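Long-range contacts in thymidylate synthase 1 (Bacillus subtilis, PDB 1B02), which probably catalyses the reductive methylation of dUMP to dTMP, using 5,10-methylenetetrahydrofolate as methyl donor and reductant and thus supplying a precursor for DNA synthesis: residues Thr29-Asp34 against Leu274-Val279; Ser45-Phe50 against Ile215-Asp220; Val55-Thr60 against Phe262-Tyr267. One frame throughout, in Å; residues are numbered along the deposited sequence.

Contact 1: Thr29-Asp34 against Leu274-Val279; sequences TKWDSD and LFEVAV. With C2F (5-methyl-5,6,7,8-tetrahydrofolic acid), chain C.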
loop_
_atom_site.group_PDB
_atom_site.type_symbol
_atom_site.label_atom_id
_atom_site.label_comp_id
_atom_site.label_asym_id
_atom_site.label_seq_id
_atom_site.Cartn_x
_atom_site.Cartn_y
_atom_site.Cartn_z
ATOM N N THR A 29 1.085 15.046 13.447
ATOM C CA THR A 29 1.739 13.889 14.034
ATOM C C THR A 29 2.614 14.156 15.258
ATOM O O THR A 29 3.312 15.166 15.336
ATOM C CB THR A 29 2.591 13.176 12.976
ATOM O OG1 THR A 29 3.448 14.131 12.338
ATOM C CG2 THR A 29 1.699 12.528 11.926
ATOM N N LYS A 30 2.563 13.225 16.206
ATOM C CA LYS A 30 3.348 13.287 17.437
ATOM C C LYS A 30 4.093 11.961 17.563
ATOM O O LYS A 30 3.569 10.913 17.190
ATOM C CB LYS A 30 2.437 13.474 18.649
ATOM C CG LYS A 30 1.217 14.337 18.386
ATOM C CD LYS A 30 0.917 15.243 19.568
ATOM C CE LYS A 30 1.911 16.394 19.654
ATOM N NZ LYS A 30 1.232 17.719 19.606
ATOM N N TRP A 31 5.312 12.002 18.089
ATOM C CA TRP A 31 6.108 10.787 18.243
ATOM C C TRP A 31 5.510 9.811 19.253
ATOM O O TRP A 31 4.997 10.212 20.297
ATOM C CB TRP A 31 7.533 11.151 18.645
ATOM C CG TRP A 31 8.300 11.785 17.535
ATOM C CD1 TRP A 31 8.759 13.068 17.483
ATOM C CD2 TRP A 31 8.715 11.159 16.313
ATOM N NE1 TRP A 31 9.438 13.283 16.306
ATOM C CE2 TRP A 31 9.426 12.127 15.569
ATOM C CE3 TRP A 31 8.556 9.874 15.776
ATOM C CZ2 TRP A 31 9.980 11.851 14.314
ATOM C CZ3 TRP A 31 9.107 9.600 14.526
ATOM C CH2 TRP A 31 9.809 10.585 13.811
ATOM N N ASP A 32 5.588 8.524 18.928
ATOM C CA ASP A 32 5.050 7.464 19.776
ATOM C C ASP A 32 5.552 7.505 21.218
ATOM O O ASP A 32 4.765 7.388 22.159
ATOM C CB ASP A 32 5.375 6.097 19.165
ATOM C CG ASP A 32 4.378 5.022 19.565
ATOM O OD1 ASP A 32 3.282 5.367 20.056
ATOM O OD2 ASP A 32 4.695 3.827 19.386
ATOM N N SER A 33 6.858 7.669 21.390
ATOM C CA SER A 33 7.442 7.704 22.723
ATOM C C SER A 33 7.137 8.971 23.522
ATOM O O SER A 33 6.164 9.012 24.277
ATOM C CB SER A 33 8.958 7.503 22.640
ATOM O OG SER A 33 9.490 8.064 21.455
ATOM N N ASP A 34 7.960 10.002 23.347
ATOM C CA ASP A 34 7.803 11.257 24.083
ATOM C C ASP A 34 6.558 12.096 23.800
ATOM O O ASP A 34 6.246 13.016 24.557
ATOM C CB ASP A 34 9.043 12.129 23.885
ATOM C CG ASP A 34 9.524 12.136 22.457
ATOM O OD1 ASP A 34 8.706 12.422 21.558
ATOM O OD2 ASP A 34 10.719 11.855 22.234
ATOM N N LEU A 274 14.983 -0.355 12.712
ATOM C CA LEU A 274 13.922 0.188 13.550
ATOM C C LEU A 274 13.589 1.620 13.157
ATOM O O LEU A 274 14.479 2.437 12.930
ATOM C CB LEU A 274 14.340 0.160 15.021
ATOM C CG LEU A 274 14.281 -1.179 15.758
ATOM C CD1 LEU A 274 14.678 -0.965 17.213
ATOM C CD2 LEU A 274 12.882 -1.766 15.664
ATOM N N PHE A 275 12.297 1.914 13.077
ATOM C CA PHE A 275 11.825 3.250 12.736
ATOM C C PHE A 275 10.648 3.562 13.650
ATOM O O PHE A 275 9.644 2.851 13.640
ATOM C CB PHE A 275 11.365 3.310 11.276
ATOM C CG PHE A 275 12.482 3.206 10.280
ATOM C CD1 PHE A 275 13.374 4.258 10.104
ATOM C CD2 PHE A 275 12.642 2.057 9.515
ATOM C CE1 PHE A 275 14.409 4.169 9.177
ATOM C CE2 PHE A 275 13.676 1.958 8.583
ATOM C CZ PHE A 275 14.561 3.016 8.415
ATOM N N GLU A 276 10.775 4.612 14.451
ATOM C CA GLU A 276 9.697 4.988 15.355
ATOM C C GLU A 276 8.497 5.461 14.540
ATOM O O GLU A 276 8.659 6.097 13.495
ATOM C CB GLU A 276 10.162 6.100 16.292
ATOM C CG GLU A 276 9.280 6.282 17.509
ATOM C CD GLU A 276 9.738 7.425 18.382
ATOM O OE1 GLU A 276 10.958 7.706 18.401
ATOM O OE2 GLU A 276 8.879 8.043 19.045
ATOM N N VAL A 277 7.295 5.152 15.013
ATOM C CA VAL A 277 6.094 5.552 14.297
ATOM C C VAL A 277 5.472 6.828 14.850
ATOM O O VAL A 277 5.311 6.984 16.060
ATOM C CB VAL A 277 5.031 4.405 14.288
ATOM C CG1 VAL A 277 5.554 3.207 15.054
ATOM C CG2 VAL A 277 3.708 4.883 14.874
ATOM N N ALA A 278 5.137 7.744 13.948
ATOM C CA ALA A 278 4.506 9.000 14.327
ATOM C C ALA A 278 3.004 8.760 14.257
ATOM O O ALA A 278 2.491 8.301 13.236
ATOM C CB ALA A 278 4.914 10.105 13.363
ATOM N N VAL A 279 2.302 9.064 15.344
ATOM C CA VAL A 279 0.860 8.852 15.405
ATOM C C VAL A 279 0.033 10.112 15.147
ATOM O O VAL A 279 -1.154 9.963 14.786
ATOM C CB VAL A 279 0.460 8.259 16.773
ATOM C CG1 VAL A 279 1.242 6.981 17.027
ATOM C CG2 VAL A 279 0.733 9.266 17.878
ATOM O OXT VAL A 279 0.572 11.228 15.308
HETATM N N1 C2F C . 1.574 6.456 10.573
HETATM C C2 C2F C . 2.936 6.612 10.185
HETATM N NA2 C2F C . 3.733 7.649 10.684
HETATM N N3 C2F C . 3.465 5.883 9.110
HETATM C C4 C2F C . 2.675 4.869 8.422
HETATM O O4 C2F C . 3.056 4.266 7.424
HETATM C C4A C2F C . 1.201 4.791 8.822
HETATM N N5 C2F C . 0.278 3.766 8.288
HETATM C C6 C2F C . -0.784 3.283 9.070
HETATM C C7 C2F C . -1.519 4.411 9.746
HETATM N N8 C2F C . -0.626 5.461 10.289
HETATM C C8A C2F C . 0.692 5.643 9.831
HETATM C C9 C2F C . -0.403 2.165 10.090
HETATM N N10 C2F C . 0.480 1.202 9.305
HETATM C C11 C2F C . 0.122 3.514 6.838
HETATM C C12 C2F C . 4.423 0.003 10.645
HETATM C C13 C2F C . 3.643 0.930 11.410
HETATM C C14 C2F C . 2.387 1.377 10.975
HETATM C C15 C2F C . 1.882 0.980 9.672
HETATM C C16 C2F C . 2.734 0.159 8.837
HETATM C C17 C2F C . 3.932 -0.349 9.321
HETATM C C C2F C . 5.700 -0.654 11.195
HETATM O O C2F C . 5.982 -0.441 12.409
HETATM N N C2F C . 6.498 -1.378 10.264
HETATM C CA C2F C . 7.577 -2.160 10.907
HETATM C CB C2F C . 7.093 -3.631 10.931
HETATM C CG C2F C . 7.366 -4.808 11.899
HETATM C CD C2F C . 6.060 -5.685 12.023
HETATM O OE1 C2F C . 5.187 -5.217 12.821
HETATM O OE2 C2F C . 6.119 -6.836 11.547
HETATM C CT C2F C . 8.835 -1.901 10.095
HETATM O O1 C2F C . 8.646 -2.004 8.856
HETATM O O2 C2F C . 9.874 -1.659 10.731
#
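Lys30 and Val279 exchange two backbone hydrogen bonds: Lys30 N donates to the terminal carboxylate oxygen Val279 OXT at 3.0 Å, and Val279 N donates to Lys30 O at 2.9 Å. Next to them Trp31 and Ala278 form a single beta bridge, beyond which Asp32 N makes a weak bond to Val277 O. Long Glu276, with CG anti to the backbone N (chi1 -163°) and the chain extended, slants across Trp31, its CD 3.8 Å from Trp31 CE3. Ser33 N meets Glu276 OE2 at 3.1 Å along a nearly straight line (174°); Ser33 OG lies so close to the same oxygen that the length of this second bond is doubtful. The small methyl of Ala278 suits its place between Thr29 and the bound folate (C2F), its CB 3.9 Å from Thr29 CB. Ala278 O accepts a hydrogen bond from C2F NA2 at 2.9 Å. Farther out, Arg226 forms salt bridges with Glu276 OE1 and Asp34 and a cation-pi contact with Trp31, while Arg28 and Trp97 bond to Val279 O. Bonds to the terminal carboxylate and from Val279 N together hold the C terminus, and probably help keep the Ala278 carbonyl turned to the pterin.

Contact 2: Ser45-Phe50 against Ile215-Asp220; sequences SKQMRF and IFNIGD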
loop_
_atom_site.group_PDB
_atom_site.type_symbol
_atom_site.label_atom_id
_atom_site.label_comp_id
_atom_site.label_asym_id
_atom_site.label_seq_id
_atom_site.Cartn_x
_atom_site.Cartn_y
_atom_site.Cartn_z
ATOM N N SER A 45 4.772 15.300 -5.347
ATOM C CA SER A 45 4.572 14.656 -6.638
ATOM C C SER A 45 5.745 13.805 -7.095
ATOM O O SER A 45 6.563 14.240 -7.908
ATOM C CB SER A 45 4.266 15.702 -7.710
ATOM O OG SER A 45 3.758 15.083 -8.879
ATOM N N LYS A 46 5.822 12.589 -6.568
ATOM C CA LYS A 46 6.882 11.662 -6.938
ATOM C C LYS A 46 6.223 10.413 -7.498
ATOM O O LYS A 46 5.142 10.025 -7.058
ATOM C CB LYS A 46 7.733 11.306 -5.721
ATOM C CG LYS A 46 8.501 12.479 -5.138
ATOM C CD LYS A 46 9.273 13.225 -6.210
ATOM C CE LYS A 46 10.700 12.735 -6.304
ATOM N NZ LYS A 46 11.605 13.815 -6.777
ATOM N N GLN A 47 6.874 9.779 -8.464
ATOM C CA GLN A 47 6.308 8.589 -9.078
ATOM C C GLN A 47 7.304 7.446 -9.235
ATOM O O GLN A 47 8.489 7.665 -9.480
ATOM C CB GLN A 47 5.729 8.953 -10.445
ATOM C CG GLN A 47 5.132 7.792 -11.205
ATOM C CD GLN A 47 4.772 8.164 -12.623
ATOM O OE1 GLN A 47 5.633 8.215 -13.502
ATOM N NE2 GLN A 47 3.493 8.431 -12.857
ATOM N N MET A 48 6.804 6.225 -9.086
ATOM C CA MET A 48 7.622 5.029 -9.236
ATOM C C MET A 48 6.937 4.135 -10.266
ATOM O O MET A 48 5.728 3.908 -10.199
ATOM C CB MET A 48 7.760 4.306 -7.891
ATOM C CG MET A 48 8.617 5.068 -6.884
ATOM S SD MET A 48 9.099 4.120 -5.422
ATOM C CE MET A 48 7.745 4.490 -4.324
ATOM N N ARG A 49 7.710 3.645 -11.229
ATOM C CA ARG A 49 7.165 2.794 -12.280
ATOM C C ARG A 49 7.847 1.435 -12.328
ATOM O O ARG A 49 9.061 1.331 -12.164
ATOM C CB ARG A 49 7.307 3.484 -13.638
ATOM C CG ARG A 49 6.145 4.389 -14.000
ATOM C CD ARG A 49 6.330 5.001 -15.380
ATOM N NE ARG A 49 5.191 4.729 -16.254
ATOM C CZ ARG A 49 4.217 5.597 -16.502
ATOM N NH1 ARG A 49 4.237 6.800 -15.941
ATOM N NH2 ARG A 49 3.220 5.263 -17.311
ATOM N N PHE A 50 7.051 0.395 -12.558
ATOM C CA PHE A 50 7.560 -0.969 -12.637
ATOM C C PHE A 50 6.882 -1.701 -13.796
ATOM O O PHE A 50 5.673 -1.573 -13.998
ATOM C CB PHE A 50 7.288 -1.709 -11.322
ATOM C CG PHE A 50 7.774 -0.980 -10.093
ATOM C CD1 PHE A 50 9.102 -1.088 -9.681
ATOM C CD2 PHE A 50 6.902 -0.193 -9.342
ATOM C CE1 PHE A 50 9.556 -0.422 -8.538
ATOM C CE2 PHE A 50 7.344 0.478 -8.197
ATOM C CZ PHE A 50 8.675 0.363 -7.795
ATOM N N ILE A 215 2.235 1.457 -11.615
ATOM C CA ILE A 215 2.650 2.822 -11.312
ATOM C C ILE A 215 2.198 3.259 -9.923
ATOM O O ILE A 215 1.023 3.120 -9.558
ATOM C CB ILE A 215 2.079 3.817 -12.358
ATOM C CG1 ILE A 215 2.547 3.420 -13.760
ATOM C CG2 ILE A 215 2.524 5.234 -12.041
ATOM C CD1 ILE A 215 1.421 3.290 -14.760
ATOM N N PHE A 216 3.144 3.787 -9.155
ATOM C CA PHE A 216 2.870 4.260 -7.805
ATOM C C PHE A 216 3.126 5.766 -7.726
ATOM O O PHE A 216 4.254 6.223 -7.917
ATOM C CB PHE A 216 3.761 3.524 -6.794
ATOM C CG PHE A 216 3.260 3.601 -5.382
ATOM C CD1 PHE A 216 2.370 2.652 -4.895
ATOM C CD2 PHE A 216 3.645 4.649 -4.549
ATOM C CE1 PHE A 216 1.861 2.742 -3.602
ATOM C CE2 PHE A 216 3.144 4.750 -3.253
ATOM C CZ PHE A 216 2.248 3.796 -2.779
ATOM N N ASN A 217 2.075 6.534 -7.454
ATOM C CA ASN A 217 2.196 7.987 -7.357
ATOM C C ASN A 217 2.092 8.450 -5.915
ATOM O O ASN A 217 1.282 7.933 -5.141
ATOM C CB ASN A 217 1.101 8.680 -8.174
ATOM C CG ASN A 217 1.133 8.301 -9.634
ATOM O OD1 ASN A 217 2.102 8.579 -10.340
ATOM N ND2 ASN A 217 0.066 7.661 -10.100
ATOM N N ILE A 218 2.906 9.437 -5.563
ATOM C CA ILE A 218 2.902 9.971 -4.210
ATOM C C ILE A 218 2.715 11.483 -4.211
ATOM O O ILE A 218 3.389 12.201 -4.950
ATOM C CB ILE A 218 4.223 9.638 -3.474
ATOM C CG1 ILE A 218 4.496 8.133 -3.540
ATOM C CG2 ILE A 218 4.138 10.089 -2.029
ATOM C CD1 ILE A 218 5.960 7.779 -3.666
ATOM N N GLY A 219 1.785 11.954 -3.387
ATOM C CA GLY A 219 1.538 13.381 -3.279
ATOM C C GLY A 219 2.584 13.986 -2.356
ATOM O O GLY A 219 3.603 14.501 -2.819
ATOM N N ASP A 220 2.335 13.927 -1.050
ATOM C CA ASP A 220 3.289 14.445 -0.074
ATOM C C ASP A 220 4.272 13.325 0.282
ATOM O O ASP A 220 3.955 12.428 1.059
ATOM C CB ASP A 220 2.565 14.924 1.186
ATOM C CG ASP A 220 3.434 15.823 2.046
ATOM O OD1 ASP A 220 4.454 15.333 2.578
ATOM O OD2 ASP A 220 3.102 17.020 2.187
#
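Ser45-Phe50 and Ile215-Ile218 are neighbouring antiparallel strands, second and third in the six-stranded mixed sheet, between 20-21 and 173-184. Lys46 with Ile218 and Met48 with Phe216 are hydrogen-bonded pairs; Phe216 N reaches Met48 O at 2.8 Å. Gln47 with Asn217 and Arg49 with Ile215 are non-hydrogen-bonded pairs, where side chains do the joining. Gln47 and Asn217 lie alongside each other, and Gln47 NE2 donates to Asn217 OD1 at 2.9 Å, in the carbonyl plane of the asparagine. Arg49 NH1 bonds to Gln47 OE1 at 3.1 Å from above its carbonyl plane, while Ile215 CG1 lies over one guanidinium face. On the other face long, flexible Met48 can reach both Phe216 and Ile218: its CE, swung round by the bend at chi3 (-90°), comes 3.8 Å from Ile218 CD1 and 4.1 Å from Phe216 CD2. Helices 3-18 and 188-207 pack on Met48, and Phe216 touches Asn192 of the nucleotide pocket. Glu213 forms a salt bridge with Arg49 NE, and Glu177 accepts from Asn217 ND2. Because the Gln47 amide can both accept and donate, a directional relay runs from Arg49 through Gln47 and Asn217 to Glu177, which probably settles which way round each amide lies.

Contact 3: Val55-Thr60 against Phe262-Tyr267; sequences VPILTT and FKLINY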
loop_
_atom_site.group_PDB
_atom_site.type_symbol
_atom_site.label_atom_id
_atom_site.label_comp_id
_atom_site.label_asym_id
_atom_site.label_seq_id
_atom_site.Cartn_x
_atom_site.Cartn_y
_atom_site.Cartn_z
ATOM N N VAL A 55 9.575 -8.330 -8.663
ATOM C CA VAL A 55 8.626 -8.112 -7.585
ATOM C C VAL A 55 9.145 -6.890 -6.832
ATOM O O VAL A 55 10.276 -6.887 -6.341
ATOM C CB VAL A 55 8.562 -9.320 -6.632
ATOM C CG1 VAL A 55 7.678 -8.994 -5.437
ATOM C CG2 VAL A 55 8.021 -10.532 -7.374
ATOM N N PRO A 56 8.332 -5.827 -6.747
ATOM C CA PRO A 56 8.751 -4.608 -6.047
ATOM C C PRO A 56 8.857 -4.747 -4.528
ATOM O O PRO A 56 7.870 -4.594 -3.808
ATOM C CB PRO A 56 7.705 -3.577 -6.463
ATOM C CG PRO A 56 6.489 -4.385 -6.756
ATOM C CD PRO A 56 6.970 -5.706 -7.298
ATOM N N ILE A 57 10.061 -5.043 -4.050
ATOM C CA ILE A 57 10.305 -5.182 -2.620
ATOM C C ILE A 57 11.738 -4.759 -2.326
ATOM O O ILE A 57 12.644 -5.017 -3.120
ATOM C CB ILE A 57 10.082 -6.639 -2.142
ATOM C CG1 ILE A 57 10.252 -6.721 -0.622
ATOM C CG2 ILE A 57 11.053 -7.575 -2.841
ATOM C CD1 ILE A 57 9.248 -7.625 0.060
ATOM N N LEU A 58 11.936 -4.096 -1.191
ATOM C CA LEU A 58 13.259 -3.625 -0.798
ATOM C C LEU A 58 14.148 -4.768 -0.320
ATOM O O LEU A 58 13.679 -5.704 0.325
ATOM C CB LEU A 58 13.133 -2.581 0.316
ATOM C CG LEU A 58 12.515 -1.225 -0.030
ATOM C CD1 LEU A 58 12.759 -0.263 1.117
ATOM C CD2 LEU A 58 13.118 -0.677 -1.315
ATOM N N THR A 59 15.436 -4.687 -0.641
ATOM C CA THR A 59 16.384 -5.714 -0.226
ATOM C C THR A 59 17.469 -5.138 0.683
ATOM O O THR A 59 18.297 -5.875 1.217
ATOM C CB THR A 59 17.053 -6.391 -1.447
ATOM O OG1 THR A 59 17.965 -5.478 -2.072
ATOM C CG2 THR A 59 16.003 -6.822 -2.453
ATOM N N THR A 60 17.455 -3.821 0.861
ATOM C CA THR A 60 18.434 -3.143 1.707
ATOM C C THR A 60 18.065 -3.276 3.182
ATOM O O THR A 60 18.822 -2.877 4.064
ATOM C CB THR A 60 18.529 -1.644 1.360
ATOM O OG1 THR A 60 17.209 -1.093 1.249
ATOM C CG2 THR A 60 19.267 -1.452 0.047
ATOM N N PHE A 262 0.686 -17.255 -0.635
ATOM C CA PHE A 262 1.782 -16.404 -1.083
ATOM C C PHE A 262 3.100 -16.851 -0.474
ATOM O O PHE A 262 3.196 -17.074 0.733
ATOM C CB PHE A 262 1.511 -14.944 -0.703
ATOM C CG PHE A 262 0.198 -14.425 -1.208
ATOM C CD1 PHE A 262 0.091 -13.908 -2.493
ATOM C CD2 PHE A 262 -0.940 -14.484 -0.411
ATOM C CE1 PHE A 262 -1.132 -13.463 -2.980
ATOM C CE2 PHE A 262 -2.168 -14.042 -0.887
ATOM C CZ PHE A 262 -2.265 -13.530 -2.174
ATOM N N LYS A 263 4.114 -16.976 -1.322
ATOM C CA LYS A 263 5.434 -17.396 -0.883
ATOM C C LYS A 263 6.509 -16.620 -1.626
ATOM O O LYS A 263 6.545 -16.624 -2.856
ATOM C CB LYS A 263 5.625 -18.894 -1.139
ATOM C CG LYS A 263 5.250 -19.787 0.034
ATOM C CD LYS A 263 4.770 -21.155 -0.438
ATOM C CE LYS A 263 4.123 -21.946 0.696
ATOM N NZ LYS A 263 3.274 -21.097 1.587
ATOM N N LEU A 264 7.375 -15.944 -0.878
ATOM C CA LEU A 264 8.468 -15.193 -1.483
ATOM C C LEU A 264 9.634 -16.161 -1.592
ATOM O O LEU A 264 10.049 -16.757 -0.601
ATOM C CB LEU A 264 8.861 -13.991 -0.614
ATOM C CG LEU A 264 8.335 -12.606 -1.016
ATOM C CD1 LEU A 264 9.263 -11.545 -0.454
ATOM C CD2 LEU A 264 8.241 -12.475 -2.530
ATOM N N ILE A 265 10.155 -16.323 -2.800
ATOM C CA ILE A 265 11.256 -17.243 -3.033
ATOM C C ILE A 265 12.586 -16.522 -3.207
ATOM O O ILE A 265 12.699 -15.586 -3.993
ATOM C CB ILE A 265 10.981 -18.116 -4.290
ATOM C CG1 ILE A 265 10.016 -19.248 -3.936
ATOM C CG2 ILE A 265 12.283 -18.699 -4.829
ATOM C CD1 ILE A 265 8.602 -18.790 -3.679
ATOM N N ASN A 266 13.590 -16.971 -2.462
ATOM C CA ASN A 266 14.930 -16.402 -2.540
ATOM C C ASN A 266 14.999 -14.925 -2.178
ATOM O O ASN A 266 15.739 -14.158 -2.799
ATOM C CB ASN A 266 15.501 -16.605 -3.945
ATOM C CG ASN A 266 16.937 -17.075 -3.923
ATOM O OD1 ASN A 266 17.819 -16.442 -4.503
ATOM N ND2 ASN A 266 17.183 -18.194 -3.248
ATOM N N TYR A 267 14.236 -14.529 -1.167
ATOM C CA TYR A 267 14.236 -13.142 -0.736
ATOM C C TYR A 267 15.442 -12.860 0.154
ATOM O O TYR A 267 15.412 -13.117 1.357
ATOM C CB TYR A 267 12.941 -12.816 0.020
ATOM C CG TYR A 267 12.888 -11.407 0.578
ATOM C CD1 TYR A 267 13.519 -10.347 -0.076
ATOM C CD2 TYR A 267 12.214 -11.136 1.769
ATOM C CE1 TYR A 267 13.485 -9.054 0.447
ATOM C CE2 TYR A 267 12.174 -9.848 2.299
ATOM C CZ TYR A 267 12.810 -8.812 1.634
ATOM O OH TYR A 267 12.781 -7.538 2.161
#
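Tyr267 reaches Leu58 with the end of its side chain: its hydroxyl OH donates to Leu58 O at 2.7 Å, with a C=O...donor angle of 170°. This is the close-fitting part of the contact. A chi1 of 177° turns the ring away from its own backbone N and out to the 55-60 loop, although the backbones stay well apart, with Thr59 CA and Tyr267 CA at 7.7 Å. The carbonyl oxygen of Leu58 comes to the ring edge, Thr59 CG2 lies near the same plane, and Ile57 CG1 packs obliquely 4.0 Å from Tyr267 CZ. Val63 N also bonds to Tyr267 OH, and Pro243 touches both Ile57 and the ring. Looser, because it is a single methyl-to-methyl meeting, is the approach of partly exposed Leu264 from strand 262-265: Ile57 CD1 and Leu264 CD1 come tip to tip at 4.0 Å, two branched aliphatic ends meeting between backbones that stay apart. A phenylalanine in place of Tyr267 would probably keep the packing on Ile57 but leave Leu58 O and Val63 N without their mate. One hydroxyl, donor to one backbone group and acceptor from another, thus joins the loop before helix 65-77 to the chain after the last strand.

From the N terminus the chain passes through 29-34, 45-50 and 55-60, and their partners lie far downstream. Strand 45-50 is met first, by 215-220 (contact 2); the loop 55-60 waits until 262-267 (contact 3), so these two contacts cross. Contact 1 closes last and encloses both, joining the loop before strand 40-50 to the C terminus. Contact 2 ties two strands of the central sheet together, contact 3 joins the following loop to the small sheet of 244-247 and 262-265, and contact 1 lies beside the folate. Contacts 2 and 3 touch, Phe50 CE1 packing 4.2 Å from Pro56 CB, whereas contact 1 stands apart, its centre about 24 Å from that of contact 2.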